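Local coordinates for protein methylenetetrahydrofolate--tRNA-(uracil-5-)-methyltransferase TrmFO (Thermus thermophilus, PDB 3G5S) that probably methylates uridine 54 of tRNA at carbon 5, taking the one-carbon unit from methylenetetrahydrofolate and using FAD and NAD(P)H, at residues R45-I49 / F100-T105; A17-L21 / R107-H111; L66-M71 / E372-G376. One frame throughout, in Å; residues are numbered along the deposited sequence.

Interaction 1 of 3, residues R45-I49 / F100-T105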
ATOM      1  N   ARG A  45      -6.016  17.470  14.962  1.00 15.47           N
ATOM      2  CA  ARG A  45      -6.327  16.162  15.527  1.00 15.11           C
ATOM      3  C   ARG A  45      -5.372  15.076  15.068  1.00 14.27           C
ATOM      4  O   ARG A  45      -4.915  15.074  13.925  1.00 14.67           O
ATOM      5  CB  ARG A  45      -7.743  15.746  15.134  1.00 16.22           C
ATOM      6  CG  ARG A  45      -8.835  16.628  15.698  1.00 17.25           C
ATOM      7  CD  ARG A  45      -9.200  16.212  17.109  1.00 19.74           C
ATOM      8  NE  ARG A  45     -10.379  16.925  17.594  1.00 20.95           N
ATOM      9  CZ  ARG A  45     -11.634  16.578  17.318  1.00 21.41           C
ATOM     10  NH1 ARG A  45     -12.641  17.290  17.809  1.00 22.99           N
ATOM     11  NH2 ARG A  45     -11.884  15.523  16.552  1.00 22.40           N
ATOM     12  N   PHE A  46      -5.089  14.132  15.958  1.00 13.71           N
ATOM     13  CA  PHE A  46      -4.355  12.941  15.569  1.00 13.26           C
ATOM     14  C   PHE A  46      -5.255  12.053  14.716  1.00 12.81           C
ATOM     15  O   PHE A  46      -6.454  11.943  14.969  1.00 14.09           O
ATOM     16  CB  PHE A  46      -3.878  12.158  16.790  1.00 13.33           C
ATOM     17  CG  PHE A  46      -3.062  12.970  17.764  1.00 14.09           C
ATOM     18  CD1 PHE A  46      -2.376  14.111  17.358  1.00 14.78           C
ATOM     19  CD2 PHE A  46      -2.954  12.571  19.086  1.00 14.95           C
ATOM     20  CE1 PHE A  46      -1.618  14.846  18.264  1.00 15.83           C
ATOM     21  CE2 PHE A  46      -2.203  13.303  19.992  1.00 17.23           C
ATOM     22  CZ  PHE A  46      -1.540  14.436  19.578  1.00 17.10           C
ATOM     23  N   ALA A  47      -4.661  11.428  13.708  1.00 12.37           N
ATOM     24  CA  ALA A  47      -5.362  10.499  12.834  1.00 12.81           C
ATOM     25  C   ALA A  47      -6.543  11.155  12.114  1.00 12.85           C
ATOM     26  O   ALA A  47      -7.575  10.535  11.874  1.00 13.98           O
ATOM     27  CB  ALA A  47      -5.801   9.252  13.604  1.00 12.86           C
ATOM     28  N   GLU A  48      -6.373  12.420  11.753  1.00 13.30           N
ATOM     29  CA  GLU A  48      -7.331  13.086  10.892  1.00 13.66           C
ATOM     30  C   GLU A  48      -7.496  12.309   9.590  1.00 13.12           C
ATOM     31  O   GLU A  48      -6.510  11.914   8.964  1.00 13.59           O
ATOM     32  CB  GLU A  48      -6.871  14.516  10.587  1.00 14.72           C
ATOM     33  CG  GLU A  48      -7.745  15.230   9.564  1.00 16.18           C
ATOM     34  CD  GLU A  48      -7.323  16.676   9.292  1.00 17.48           C
ATOM     35  OE1 GLU A  48      -6.543  17.258  10.076  1.00 17.23           O
ATOM     36  OE2 GLU A  48      -7.785  17.233   8.277  1.00 18.71           O
ATOM     37  N   ILE A  49      -8.748  12.103   9.198  1.00 14.09           N
ATOM     38  CA  ILE A  49      -9.093  11.452   7.945  1.00 14.89           C
ATOM     39  C   ILE A  49      -9.260  12.544   6.890  1.00 15.65           C
ATOM     40  O   ILE A  49     -10.166  13.367   6.988  1.00 17.08           O
ATOM     41  CB  ILE A  49     -10.417  10.675   8.098  1.00 15.76           C
ATOM     42  CG1 ILE A  49     -10.262   9.546   9.122  1.00 17.05           C
ATOM     43  CG2 ILE A  49     -10.902  10.148   6.752  1.00 16.93           C
ATOM     44  CD1 ILE A  49      -9.516   8.338   8.595  1.00 17.74           C
ATOM     45  N   PHE A 100     -14.124   9.973  15.114  1.00 14.14           N
ATOM     46  CA  PHE A 100     -12.990   9.079  14.956  1.00 13.46           C
ATOM     47  C   PHE A 100     -11.703   9.730  15.460  1.00 13.64           C
ATOM     48  O   PHE A 100     -11.039   9.203  16.356  1.00 13.51           O
ATOM     49  CB  PHE A 100     -12.883   8.683  13.477  1.00 13.20           C
ATOM     50  CG  PHE A 100     -11.666   7.873  13.123  1.00 12.55           C
ATOM     51  CD1 PHE A 100     -10.543   8.490  12.595  1.00 12.35           C
ATOM     52  CD2 PHE A 100     -11.662   6.493  13.258  1.00 12.02           C
ATOM     53  CE1 PHE A 100      -9.429   7.756  12.245  1.00 12.62           C
ATOM     54  CE2 PHE A 100     -10.555   5.756  12.906  1.00 12.03           C
ATOM     55  CZ  PHE A 100      -9.434   6.387  12.397  1.00 12.79           C
ATOM     56  N   SER A 101     -11.359  10.887  14.904  1.00 13.61           N
ATOM     57  CA  SER A 101     -10.099  11.523  15.277  1.00 14.24           C
ATOM     58  C   SER A 101     -10.161  12.074  16.698  1.00 14.35           C
ATOM     59  O   SER A 101      -9.146  12.127  17.391  1.00 14.08           O
ATOM     60  CB  SER A 101      -9.727  12.618  14.284  1.00 16.25           C
ATOM     61  OG  SER A 101     -10.575  13.738  14.443  1.00 18.46           O
ATOM     62  N   GLY A 102     -11.351  12.478  17.133  1.00 14.89           N
ATOM     63  CA  GLY A 102     -11.518  12.981  18.484  1.00 15.42           C
ATOM     64  C   GLY A 102     -11.205  11.929  19.531  1.00 15.32           C
ATOM     65  O   GLY A 102     -10.503  12.196  20.505  1.00 16.52           O
ATOM     66  N   TYR A 103     -11.734  10.726  19.329  1.00 15.36           N
ATOM     67  CA  TYR A 103     -11.499   9.622  20.255  1.00 15.24           C
ATOM     68  C   TYR A 103     -10.018   9.262  20.315  1.00 14.43           C
ATOM     69  O   TYR A 103      -9.453   9.086  21.394  1.00 15.69           O
ATOM     70  CB  TYR A 103     -12.337   8.403  19.848  1.00 16.79           C
ATOM     71  CG  TYR A 103     -12.142   7.172  20.708  1.00 18.11           C
ATOM     72  CD1 TYR A 103     -12.887   6.981  21.863  1.00 21.26           C
ATOM     73  CD2 TYR A 103     -11.225   6.192  20.354  1.00 18.33           C
ATOM     74  CE1 TYR A 103     -12.713   5.850  22.644  1.00 22.24           C
ATOM     75  CE2 TYR A 103     -11.049   5.058  21.128  1.00 21.05           C
ATOM     76  CZ  TYR A 103     -11.791   4.894  22.272  1.00 23.53           C
ATOM     77  OH  TYR A 103     -11.617   3.767  23.045  1.00 26.93           O
ATOM     78  N   ILE A 104      -9.392   9.145  19.150  1.00 13.87           N
ATOM     79  CA  ILE A 104      -7.978   8.805  19.082  1.00 13.13           C
ATOM     80  C   ILE A 104      -7.126   9.863  19.788  1.00 13.07           C
ATOM     81  O   ILE A 104      -6.219   9.541  20.559  1.00 13.45           O
ATOM     82  CB  ILE A 104      -7.543   8.626  17.616  1.00 12.57           C
ATOM     83  CG1 ILE A 104      -8.226   7.382  17.030  1.00 12.78           C
ATOM     84  CG2 ILE A 104      -6.035   8.517  17.506  1.00 12.57           C
ATOM     85  CD1 ILE A 104      -8.094   7.249  15.538  1.00 12.82           C
ATOM     86  N   THR A 105      -7.435  11.125  19.526  1.00 13.88           N
ATOM     87  CA  THR A 105      -6.688  12.228  20.110  1.00 14.61           C
ATOM     88  C   THR A 105      -6.831  12.241  21.631  1.00 15.39           C
ATOM     89  O   THR A 105      -5.858  12.438  22.353  1.00 16.18           O
ATOM     90  CB  THR A 105      -7.140  13.570  19.521  1.00 15.66           C
ATOM     91  OG1 THR A 105      -6.916  13.569  18.105  1.00 15.35           O
ATOM     92  CG2 THR A 105      -6.365  14.713  20.153  1.00 17.08           C
TER
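Phe-46 and Thr-105 meet through a backbone-to-side-chain hydrogen bond: the N-H of Phe-46 reaches Thr-105 OG1 at 2.9 Å with a bent N-H...O angle of 137°. The same hydroxyl donates to Ser-101 O one turn back, at 2.7 Å. That carbonyl also takes the helical bond from Thr-105 N, the two donors arriving from opposite faces of its plane. The hydroxyl is held because it donates to Ser-101 O while accepting from Phe-46 N. Beside it the Arg-45 side chain crosses that of Thr-105 at about a right angle. Its chain bends at chi2 (-84°), which lays the guanidinium over the CA of Gly-102, and NH2 gives a 3.1 Å bond to Ser-101 OG, which sits close to the guanidinium plane. The Phe-46 ring has Thr-105 CG2 over one face, toward the rim.

This loop, following strand 27-30 of the parallel Rossmann-type sheet, turns at Arg-45 to Glu-48 in a type II beta turn. Ala-47, inside that turn, presses CB on Ile-104 CD1 at 3.6 Å, while its carbonyl O faces the edge of the Phe-100 ring, 3.4 Å from CE1. The side chains of Ile-49 and Phe-100 cross at about a right angle, with Ile-49 CG1 3.6 Å from Phe-100 CD1.

Farther out, Glu-98 forms a salt bridge with Arg-45 NH1. The Glu-48 carboxylate bonds to Thr-43 OG1 and to the amide of Gly-42. Ala-47 shares backbone hydrogen bonding with Ala-9, and Phe-46 packs on Ala-9, a predicted FAD-binding residue; the Ile-49 side chain is about 6 Å from the bound FAD.

Interaction 2 of 3, residues A17-L21 / R107-H111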
ATOM      1  N   ALA A  17       2.189   4.865  18.317  1.00  9.84           N
ATOM      2  CA  ALA A  17       2.255   5.418  19.665  1.00 10.69           C
ATOM      3  C   ALA A  17       1.419   4.592  20.633  1.00 10.35           C
ATOM      4  O   ALA A  17       1.870   4.268  21.727  1.00 11.02           O
ATOM      5  CB  ALA A  17       1.806   6.874  19.669  1.00 11.31           C
ATOM      6  N   TRP A  18       0.201   4.244  20.237  1.00 10.78           N
ATOM      7  CA  TRP A  18      -0.663   3.490  21.131  1.00 11.10           C
ATOM      8  C   TRP A  18      -0.049   2.137  21.480  1.00 10.52           C
ATOM      9  O   TRP A  18      -0.155   1.664  22.616  1.00 11.49           O
ATOM     10  CB  TRP A  18      -2.032   3.301  20.484  1.00 11.46           C
ATOM     11  CG  TRP A  18      -3.073   2.780  21.415  1.00 12.22           C
ATOM     12  CD1 TRP A  18      -3.744   1.598  21.316  1.00 12.86           C
ATOM     13  CD2 TRP A  18      -3.589   3.442  22.575  1.00 13.46           C
ATOM     14  NE1 TRP A  18      -4.640   1.476  22.354  1.00 14.16           N
ATOM     15  CE2 TRP A  18      -4.564   2.597  23.140  1.00 15.10           C
ATOM     16  CE3 TRP A  18      -3.311   4.665  23.199  1.00 14.58           C
ATOM     17  CZ2 TRP A  18      -5.265   2.938  24.297  1.00 17.15           C
ATOM     18  CZ3 TRP A  18      -4.010   5.003  24.344  1.00 16.67           C
ATOM     19  CH2 TRP A  18      -4.974   4.142  24.882  1.00 17.95           C
ATOM     20  N   THR A  19       0.583   1.504  20.500  1.00 10.23           N
ATOM     21  CA  THR A  19       1.182   0.197  20.724  1.00 10.37           C
ATOM     22  C   THR A  19       2.316   0.285  21.748  1.00 10.18           C
ATOM     23  O   THR A  19       2.407  -0.522  22.678  1.00 11.11           O
ATOM     24  CB  THR A  19       1.697  -0.401  19.401  1.00 11.39           C
ATOM     25  OG1 THR A  19       0.666  -0.342  18.407  1.00 11.98           O
ATOM     26  CG2 THR A  19       2.113  -1.846  19.590  1.00 11.83           C
ATOM     27  N   LEU A  20       3.178   1.278  21.570  1.00 10.20           N
ATOM     28  CA  LEU A  20       4.246   1.530  22.519  1.00 10.78           C
ATOM     29  C   LEU A  20       3.687   1.768  23.924  1.00 10.70           C
ATOM     30  O   LEU A  20       4.149   1.169  24.901  1.00 11.57           O
ATOM     31  CB  LEU A  20       5.057   2.728  22.043  1.00 10.90           C
ATOM     32  CG  LEU A  20       6.039   2.425  20.909  1.00 10.96           C
ATOM     33  CD1 LEU A  20       6.173   3.602  19.952  1.00 11.42           C
ATOM     34  CD2 LEU A  20       7.391   2.048  21.477  1.00 11.28           C
ATOM     35  N   LEU A  21       2.689   2.638  24.022  1.00 10.77           N
ATOM     36  CA  LEU A  21       2.111   2.990  25.312  1.00 12.28           C
ATOM     37  C   LEU A  21       1.499   1.773  26.005  1.00 12.59           C
ATOM     38  O   LEU A  21       1.655   1.596  27.215  1.00 14.08           O
ATOM     39  CB  LEU A  21       1.077   4.105  25.148  1.00 12.41           C
ATOM     40  CG  LEU A  21       1.630   5.432  24.618  1.00 12.92           C
ATOM     41  CD1 LEU A  21       0.504   6.365  24.200  1.00 14.88           C
ATOM     42  CD2 LEU A  21       2.532   6.098  25.655  1.00 12.98           C
ATOM     43  N   ARG A 107      -7.642   9.624  23.658  1.00 15.84           N
ATOM     44  CA  ARG A 107      -7.024   8.457  24.285  1.00 15.96           C
ATOM     45  C   ARG A 107      -5.509   8.616  24.360  1.00 15.91           C
ATOM     46  O   ARG A 107      -4.896   8.301  25.372  1.00 16.75           O
ATOM     47  CB  ARG A 107      -7.384   7.155  23.554  1.00 17.04           C
ATOM     48  CG  ARG A 107      -8.845   6.709  23.663  1.00 19.16           C
ATOM     49  CD  ARG A 107      -9.335   6.577  25.096  1.00 21.94           C
ATOM     50  NE  ARG A 107      -8.521   5.696  25.932  1.00 23.68           N
ATOM     51  CZ  ARG A 107      -8.582   4.366  25.919  1.00 24.16           C
ATOM     52  NH1 ARG A 107      -9.401   3.741  25.087  1.00 25.29           N
ATOM     53  NH2 ARG A 107      -7.815   3.655  26.736  1.00 23.88           N
ATOM     54  N   LEU A 108      -4.906   9.103  23.281  1.00 14.97           N
ATOM     55  CA  LEU A 108      -3.464   9.318  23.258  1.00 14.87           C
ATOM     56  C   LEU A 108      -3.042  10.437  24.205  1.00 15.70           C
ATOM     57  O   LEU A 108      -2.173  10.253  25.058  1.00 16.33           O
ATOM     58  CB  LEU A 108      -2.994   9.621  21.835  1.00 13.38           C
ATOM     59  CG  LEU A 108      -2.830   8.385  20.953  1.00 13.19           C
ATOM     60  CD1 LEU A 108      -2.740   8.760  19.487  1.00 14.74           C
ATOM     61  CD2 LEU A 108      -1.617   7.584  21.385  1.00 14.22           C
ATOM     62  N   THR A 109      -3.668  11.599  24.054  1.00 15.89           N
ATOM     63  CA  THR A 109      -3.264  12.774  24.817  1.00 17.79           C
ATOM     64  C   THR A 109      -3.386  12.536  26.322  1.00 18.62           C
ATOM     65  O   THR A 109      -2.588  13.052  27.103  1.00 19.40           O
ATOM     66  CB  THR A 109      -4.058  14.022  24.392  1.00 19.45           C
ATOM     67  OG1 THR A 109      -3.842  14.271  22.997  1.00 20.32           O
ATOM     68  CG2 THR A 109      -3.612  15.244  25.191  1.00 21.73           C
ATOM     69  N   GLY A 110      -4.371  11.738  26.719  1.00 18.20           N
ATOM     70  CA  GLY A 110      -4.606  11.450  28.120  1.00 19.91           C
ATOM     71  C   GLY A 110      -3.726  10.381  28.745  1.00 19.07           C
ATOM     72  O   GLY A 110      -3.795  10.152  29.950  1.00 20.51           O
ATOM     73  N   HIS A 111      -2.898   9.718  27.941  1.00 17.65           N
ATOM     74  CA  HIS A 111      -2.037   8.661  28.469  1.00 16.57           C
ATOM     75  C   HIS A 111      -0.849   9.237  29.246  1.00 16.96           C
ATOM     76  O   HIS A 111      -0.160  10.124  28.748  1.00 16.73           O
ATOM     77  CB  HIS A 111      -1.524   7.761  27.344  1.00 15.49           C
ATOM     78  CG  HIS A 111      -1.042   6.434  27.829  1.00 16.21           C
ATOM     79  ND1 HIS A 111       0.126   6.282  28.545  1.00 15.99           N
ATOM     80  CD2 HIS A 111      -1.590   5.201  27.736  1.00 17.25           C
ATOM     81  CE1 HIS A 111       0.281   5.009  28.864  1.00 16.37           C
ATOM     82  NE2 HIS A 111      -0.750   4.331  28.385  1.00 17.31           N
TER
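Trp-18 points the edge of its six-membered ring at one face of the Arg-107 guanidinium. CH2 is the touching atom, 3.4 Å from Arg-107 NH2 and displaced toward the rim of the group. The two planes stand 83° apart, so the indole presents its edge to the flat cation; this is not a face-to-face cation-pi stack. The arginine chain, bent at chi2 and chi3, folds the guanidinium back so that one face meets the indole edge. The tryptophan contributes an extended first torsion: with chi1 at -169°, CG lies opposite the backbone N and the ring reaches across to helix 97-109. There CZ3 also lies 3.6 Å from the backbone O of Arg-107.

Leu-108 enters at another part of the indole edge, its CD2 lying 3.8 Å from Trp-18 CE3. The same methyl touches Ala-17 CB at 3.9 Å and Leu-21 CD1 at 3.7 Å, so one branch of Leu-108 fits among three residues of the facing helix.

His-111 gives the contact its CH-pi element. Leu-21 CB sits over the imidazole face, 3.8 Å from the ring centroid and only 12° off the normal, with CD2 of the same leucine near His-111 ND1. That nitrogen is hydrogen-bonded to the backbone N of Leu-113, which would help fix the rotation of the ring. No hydrogen bond crosses between 17-21 and 107-111, and the joint rests on apolar and ring contacts.

Helix 11-22, which follows the glycine-rich FAD-binding turn, thus packs against the end of helix 97-109. Leu-77 of helix 77-84 touches Trp-18, Arg-107 and Leu-108, while Ala-17 and Leu-21 rest on Val-27 of strand 27-30.

Interaction 3 of 3, residues L66-M71 / E372-G376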
ATOM      1  N   LEU A  66     -10.497  -8.637   6.273  1.00 10.49           N
ATOM      2  CA  LEU A  66      -9.588  -9.445   7.070  1.00  9.86           C
ATOM      3  C   LEU A  66      -8.652  -8.553   7.888  1.00  9.55           C
ATOM      4  O   LEU A  66      -8.447  -8.781   9.079  1.00  9.85           O
ATOM      5  CB  LEU A  66      -8.785 -10.398   6.197  1.00 10.46           C
ATOM      6  CG  LEU A  66      -7.675 -11.172   6.905  1.00 10.67           C
ATOM      7  CD1 LEU A  66      -8.192 -11.945   8.115  1.00 11.57           C
ATOM      8  CD2 LEU A  66      -6.942 -12.094   5.945  1.00 10.44           C
ATOM      9  N   LEU A  67      -8.083  -7.529   7.261  1.00  9.67           N
ATOM     10  CA  LEU A  67      -7.164  -6.656   7.985  1.00  9.97           C
ATOM     11  C   LEU A  67      -7.876  -5.945   9.147  1.00  9.45           C
ATOM     12  O   LEU A  67      -7.302  -5.782  10.228  1.00 10.11           O
ATOM     13  CB  LEU A  67      -6.511  -5.663   7.027  1.00 11.08           C
ATOM     14  CG  LEU A  67      -5.397  -4.789   7.615  1.00 11.38           C
ATOM     15  CD1 LEU A  67      -4.288  -5.609   8.237  1.00 12.47           C
ATOM     16  CD2 LEU A  67      -4.829  -3.886   6.539  1.00 13.75           C
ATOM     17  N   GLN A  68      -9.129  -5.534   8.936  1.00  9.72           N
ATOM     18  CA  GLN A  68      -9.924  -4.954  10.016  1.00 10.10           C
ATOM     19  C   GLN A  68     -10.057  -5.921  11.184  1.00 10.47           C
ATOM     20  O   GLN A  68      -9.885  -5.546  12.342  1.00 10.98           O
ATOM     21  CB  GLN A  68     -11.314  -4.562   9.512  1.00 11.04           C
ATOM     22  CG  GLN A  68     -11.297  -3.367   8.574  1.00 11.62           C
ATOM     23  CD  GLN A  68     -12.585  -3.200   7.790  1.00 12.80           C
ATOM     24  OE1 GLN A  68     -13.576  -3.887   8.038  1.00 14.12           O
ATOM     25  NE2 GLN A  68     -12.574  -2.282   6.830  1.00 13.99           N
ATOM     26  N   ALA A  69     -10.389  -7.170  10.877  1.00 10.44           N
ATOM     27  CA  ALA A  69     -10.558  -8.183  11.912  1.00 10.98           C
ATOM     28  C   ALA A  69      -9.253  -8.457  12.656  1.00 10.16           C
ATOM     29  O   ALA A  69      -9.249  -8.608  13.882  1.00 10.78           O
ATOM     30  CB  ALA A  69     -11.126  -9.472  11.318  1.00 11.49           C
ATOM     31  N   GLU A  70      -8.149  -8.523  11.919  1.00 10.05           N
ATOM     32  CA  GLU A  70      -6.846  -8.713  12.544  1.00 10.17           C
ATOM     33  C   GLU A  70      -6.546  -7.573  13.497  1.00 10.06           C
ATOM     34  O   GLU A  70      -6.077  -7.786  14.609  1.00 10.49           O
ATOM     35  CB  GLU A  70      -5.748  -8.795  11.475  1.00 10.95           C
ATOM     36  CG  GLU A  70      -5.807 -10.062  10.641  1.00 10.97           C
ATOM     37  CD  GLU A  70      -4.826 -10.100   9.475  1.00 13.08           C
ATOM     38  OE1 GLU A  70      -4.080  -9.115   9.219  1.00 12.82           O
ATOM     39  OE2 GLU A  70      -4.824 -11.155   8.790  1.00 14.22           O
HETATM   40  N   MSE A  71      -6.796  -6.349  13.052  1.00 10.12           N
HETATM   41  CA  MSE A  71      -6.491  -5.193  13.883  1.00 10.52           C
HETATM   42  C   MSE A  71      -7.372  -5.126  15.138  1.00 10.41           C
HETATM   43  O   MSE A  71      -6.902  -4.695  16.187  1.00 10.96           O
HETATM   44  CB  MSE A  71      -6.515  -3.915  13.050  1.00 11.09           C
HETATM   45  CG  MSE A  71      -5.293  -3.797  12.134  1.00 12.93           C
HETATM   46 SE   MSE A  71      -3.597  -3.796  13.131  1.00 16.36          SE
HETATM   47  CE  MSE A  71      -3.179  -5.689  12.963  1.00 18.06           C
ATOM     48  N   GLU A 372       0.087 -15.864   5.933  1.00 12.81           N
ATOM     49  CA  GLU A 372      -1.347 -16.113   5.770  1.00 12.34           C
ATOM     50  C   GLU A 372      -2.200 -14.956   6.263  1.00 11.25           C
ATOM     51  O   GLU A 372      -3.356 -14.833   5.862  1.00 11.65           O
ATOM     52  CB  GLU A 372      -1.781 -17.384   6.501  1.00 15.01           C
ATOM     53  CG  GLU A 372      -1.230 -18.661   5.915  1.00 17.85           C
ATOM     54  CD  GLU A 372       0.247 -18.860   6.195  1.00 20.72           C
ATOM     55  OE1 GLU A 372       0.783 -18.216   7.127  1.00 22.44           O
ATOM     56  OE2 GLU A 372       0.865 -19.685   5.481  1.00 24.39           O
ATOM     57  N   SER A 373      -1.655 -14.143   7.163  1.00 10.73           N
ATOM     58  CA  SER A 373      -2.394 -12.993   7.652  1.00 10.63           C
ATOM     59  C   SER A 373      -2.263 -11.861   6.652  1.00  9.67           C
ATOM     60  O   SER A 373      -1.284 -11.786   5.902  1.00 10.43           O
ATOM     61  CB  SER A 373      -1.915 -12.558   9.037  1.00 11.91           C
ATOM     62  OG  SER A 373      -0.634 -11.972   9.011  1.00 12.82           O
HETATM   63  N   MSE A 374      -3.245 -10.975   6.639  1.00  9.78           N
HETATM   64  CA  MSE A 374      -3.185  -9.860   5.706  1.00  9.61           C
HETATM   65  C   MSE A 374      -2.060  -8.889   6.084  1.00  9.62           C
HETATM   66  O   MSE A 374      -1.322  -8.423   5.215  1.00  9.69           O
HETATM   67  CB  MSE A 374      -4.529  -9.144   5.613  1.00  9.57           C
HETATM   68  CG  MSE A 374      -4.603  -8.083   4.523  1.00  9.97           C
HETATM   69 SE   MSE A 374      -4.166  -8.751   2.735  1.00 10.57          SE
HETATM   70  CE  MSE A 374      -5.487 -10.162   2.611  1.00 11.78           C
ATOM     71  N   LEU A 375      -1.907  -8.577   7.366  1.00  9.90           N
ATOM     72  CA  LEU A 375      -0.804  -7.695   7.748  1.00  9.87           C
ATOM     73  C   LEU A 375       0.533  -8.346   7.394  1.00  9.01           C
ATOM     74  O   LEU A 375       1.439  -7.685   6.886  1.00  9.50           O
ATOM     75  CB  LEU A 375      -0.860  -7.328   9.231  1.00 10.50           C
ATOM     76  CG  LEU A 375       0.296  -6.436   9.699  1.00 10.80           C
ATOM     77  CD1 LEU A 375       0.425  -5.173   8.838  1.00 11.84           C
ATOM     78  CD2 LEU A 375       0.125  -6.078  11.163  1.00 12.00           C
ATOM     79  N   GLY A 376       0.658  -9.642   7.657  1.00  9.50           N
ATOM     80  CA  GLY A 376       1.870 -10.359   7.317  1.00  9.54           C
ATOM     81  C   GLY A 376       2.143 -10.364   5.825  1.00 10.27           C
ATOM     82  O   GLY A 376       3.269 -10.155   5.381  1.00 10.31           O
TER
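The first turn of helix 374-384 is the element joined here, and a carboxylate from helix 63-74 meets its backbone amides. Glu-70 OE2 accepts from Met-374 N at 2.7 Å, and OE1 accepts from Leu-375 N at 2.9 Å, with N-H...O angles of 156° and 161°. Each oxygen uses its syn lone pair; the carboxylate binds the two amides in a bidentate manner, which holds its rotation. Beyond CG the glutamate chain is extended (chi2 174°), carrying its acid group straight to the helix start. The buried carboxylate faces the helix N-terminus, whose dipole would probably favour its ionised form.

Ser-373 occupies the N-cap position. Its OG accepts from Gly-376 N at 3.0 Å, and the same hydroxyl is hydrogen-bonded to Pro-370 O. The serine's CB, meanwhile, lies 3.2 Å from Glu-70 OE2. Side chain and external acid therefore satisfy different amides of one helix start.

Apolar contacts lie beside these polar bonds. Leu-66 CD2 approaches Met-374 CB at 3.8 Å, and Leu-67 CB meets CG of the same selenomethionine. Farther along the Leu-67 side chain, CD1 lies 4.0 Å from Leu-375 CB. Met-71, also selenomethionine, bends back on itself so that CE touches Leu-375 CD2 at 3.8 Å, the two chains crossing at about a right angle.

Farther out, Tyr-417 and Phe-424 of helix 409-429 pack on Leu-66, Glu-70 and Met-71, while Leu-344 and Ala-348 of helix 343-361 border Leu-67. The arrangement is that of a helix N-terminus with an N-cap serine, whose first-turn amides of Met-374 and Leu-375 are also bound by a carboxylate from a distant part of the chain.

How the interactions relate
Interactions 1 and 2 lie side by side, their centres 12 Å apart, and share helix 97-109: one uses its middle, the other its last turn and what follows. They touch where Phe-46 CD2 comes 3.8 Å from Leu-108 CD1. Along the chain interaction 1 is nested within the span closed by interaction 2, and together they pack the post-strand loop and helix 11-22 of the FAD-binding Rossmann-type region against one helix. Interaction 3 is separate, with its centre 22 Å from both others. Its segments alternate with theirs in sequence, so it ties helix 63-74, which falls between the two segments of each of the other contacts, to the much later helix 374-384.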